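Tail component (Lactobacillus phage J-1, PDB 5LY8) is an evolved distal tail protein whose second carbohydrate-binding module probably binds host cell-surface saccharides of Lactobacillus casei. Local coordinates at residues A92-V97 / F114-Q119. Numbering follows the deposited sequence.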
loop_
_atom_site.group_PDB
_atom_site.type_symbol
_atom_site.label_atom_id
_atom_site.label_comp_id
_atom_site.label_asym_id
_atom_site.label_seq_id
_atom_site.Cartn_x
_atom_site.Cartn_y
_atom_site.Cartn_z
ATOM N N ALA A 92 18.016 5.150 4.592
ATOM C CA ALA A 92 18.277 3.946 5.362
ATOM C C ALA A 92 17.184 2.884 5.245
ATOM O O ALA A 92 16.127 3.100 4.620
ATOM C CB ALA A 92 18.566 4.316 6.823
ATOM N N ASN A 93 17.453 1.716 5.838
ATOM C CA ASN A 93 16.546 0.574 5.802
ATOM C C ASN A 93 15.257 0.831 6.564
ATOM O O ASN A 93 15.225 1.629 7.504
ATOM C CB ASN A 93 17.225 -0.655 6.403
ATOM C CG ASN A 93 18.451 -1.173 5.697
ATOM O OD1 ASN A 93 19.153 -2.052 6.235
ATOM N ND2 ASN A 93 18.735 -0.650 4.513
ATOM N N PHE A 94 14.171 0.174 6.147
ATOM C CA PHE A 94 12.892 0.384 6.817
ATOM C C PHE A 94 11.989 -0.779 6.593
ATOM O O PHE A 94 12.255 -1.621 5.736
ATOM C CB PHE A 94 12.191 1.662 6.258
ATOM C CG PHE A 94 11.869 1.655 4.778
ATOM C CD1 PHE A 94 10.857 0.839 4.267
ATOM C CD2 PHE A 94 12.571 2.467 3.895
ATOM C CE1 PHE A 94 10.590 0.809 2.890
ATOM C CE2 PHE A 94 12.253 2.477 2.529
ATOM C CZ PHE A 94 11.282 1.636 2.035
ATOM N N GLN A 95 10.891 -0.807 7.347
ATOM C CA GLN A 95 9.754 -1.659 7.035
ATOM C C GLN A 95 8.481 -0.858 7.203
ATOM O O GLN A 95 8.331 -0.097 8.176
ATOM C CB GLN A 95 9.706 -2.990 7.776
ATOM C CG GLN A 95 9.490 -2.915 9.260
ATOM C CD GLN A 95 9.148 -4.273 9.833
ATOM O OE1 GLN A 95 8.746 -5.199 9.111
ATOM N NE2 GLN A 95 9.193 -4.385 11.150
ATOM N N PHE A 96 7.561 -1.055 6.270
ATOM C CA PHE A 96 6.255 -0.379 6.224
ATOM C C PHE A 96 5.215 -1.471 6.185
ATOM O O PHE A 96 5.178 -2.218 5.204
ATOM C CB PHE A 96 6.242 0.470 4.960
ATOM C CG PHE A 96 4.983 1.203 4.599
ATOM C CD1 PHE A 96 4.293 1.970 5.542
ATOM C CD2 PHE A 96 4.541 1.233 3.293
ATOM C CE1 PHE A 96 3.174 2.724 5.179
ATOM C CE2 PHE A 96 3.413 1.975 2.932
ATOM C CZ PHE A 96 2.746 2.740 3.870
ATOM N N VAL A 97 4.430 -1.604 7.258
ATOM C CA VAL A 97 3.569 -2.768 7.460
ATOM C C VAL A 97 2.133 -2.345 7.603
ATOM O O VAL A 97 1.825 -1.506 8.476
ATOM C CB VAL A 97 4.033 -3.542 8.722
ATOM C CG1 VAL A 97 3.196 -4.808 8.939
ATOM C CG2 VAL A 97 5.521 -3.908 8.634
ATOM N N PHE A 114 -0.469 0.648 -1.035
ATOM C CA PHE A 114 0.335 1.123 0.087
ATOM C C PHE A 114 1.609 1.672 -0.549
ATOM O O PHE A 114 2.402 0.918 -1.134
ATOM C CB PHE A 114 0.614 0.037 1.121
ATOM C CG PHE A 114 -0.645 -0.365 1.857
ATOM C CD1 PHE A 114 -1.265 0.516 2.720
ATOM C CD2 PHE A 114 -1.233 -1.598 1.641
ATOM C CE1 PHE A 114 -2.453 0.161 3.381
ATOM C CE2 PHE A 114 -2.415 -1.964 2.317
ATOM C CZ PHE A 114 -3.006 -1.082 3.194
ATOM N N ASN A 115 1.769 3.005 -0.477
ATOM C CA ASN A 115 2.806 3.728 -1.193
ATOM C C ASN A 115 3.739 4.477 -0.294
ATOM O O ASN A 115 3.309 5.047 0.717
ATOM C CB ASN A 115 2.111 4.771 -2.111
ATOM C CG ASN A 115 1.207 4.141 -3.133
ATOM O OD1 ASN A 115 1.380 2.972 -3.472
ATOM N ND2 ASN A 115 0.217 4.874 -3.616
ATOM N N LEU A 116 5.017 4.495 -0.689
ATOM C CA LEU A 116 6.054 5.312 -0.058
ATOM C C LEU A 116 6.500 6.308 -1.116
ATOM O O LEU A 116 6.698 5.945 -2.287
ATOM C CB LEU A 116 7.213 4.459 0.447
ATOM C CG LEU A 116 6.806 3.520 1.589
ATOM C CD1 LEU A 116 7.877 2.516 1.856
ATOM C CD2 LEU A 116 6.453 4.286 2.881
ATOM N N THR A 117 6.649 7.569 -0.699
ATOM C CA THR A 117 6.900 8.668 -1.616
ATOM C C THR A 117 8.055 9.525 -1.188
ATOM O O THR A 117 8.496 9.455 -0.039
ATOM C CB THR A 117 5.606 9.520 -1.723
ATOM O OG1 THR A 117 5.299 10.128 -0.459
ATOM C CG2 THR A 117 4.394 8.695 -2.189
ATOM N N TYR A 118 8.516 10.365 -2.110
ATOM C CA TYR A 118 9.533 11.369 -1.831
ATOM C C TYR A 118 9.207 12.589 -2.645
ATOM O O TYR A 118 9.084 12.504 -3.878
ATOM C CB TYR A 118 10.975 10.916 -2.122
ATOM C CG TYR A 118 12.006 11.912 -1.624
ATOM C CD1 TYR A 118 12.155 12.159 -0.265
ATOM C CD2 TYR A 118 12.797 12.637 -2.512
ATOM C CE1 TYR A 118 13.075 13.087 0.202
ATOM C CE2 TYR A 118 13.741 13.548 -2.048
ATOM C CZ TYR A 118 13.880 13.760 -0.689
ATOM O OH TYR A 118 14.795 14.669 -0.217
ATOM N N GLN A 119 9.109 13.756 -1.993
ATOM C CA GLN A 119 8.817 15.027 -2.657
ATOM C C GLN A 119 7.655 14.897 -3.653
ATOM O O GLN A 119 7.716 15.448 -4.753
ATOM C CB GLN A 119 10.091 15.665 -3.277
ATOM C CG GLN A 119 11.126 15.975 -2.195
ATOM C CD GLN A 119 12.386 16.672 -2.683
ATOM O OE1 GLN A 119 12.947 16.438 -3.786
ATOM N NE2 GLN A 119 12.946 17.479 -1.810
#
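L116 projects as a forked knob into the hollow between the rings of F94 and F96, joining the two facing sheets of a beta-sandwich of the concanavalin-like kind, here a carbohydrate-binding module. Strand 94-97 belongs to the six-stranded antiparallel sheet and strand 114-118 to the other; their axes pass 9.0 Å apart at 145°, too far for the strands to pair, so side chains fill the gap. The two leucine methyls engage mainly different rings. CD2 sits over one face of F96, 3.7 Å from the ring centroid and 15° off its normal, a CH-pi contact, and CG leans on F96 CD2; CD1 reaches F94, coming obliquely to CE1 at 3.4 Å, a snug fit. The F96 ring, with CG anti to the backbone N (chi1 176°), extends alongside L116 until its edge faces F114 C and N115 N in the ring plane. The N115 side chain leaves on the other side of the strand, its OD1 bonded to S125 OG, while its O stays 3.8 Å from F96 CE2. F231 meets the F94 ring from strand 223-238. F114 turns its own ring away, toward F112 and W226, and at the far rim of F96 its CB lies 3.9 Å from CE2.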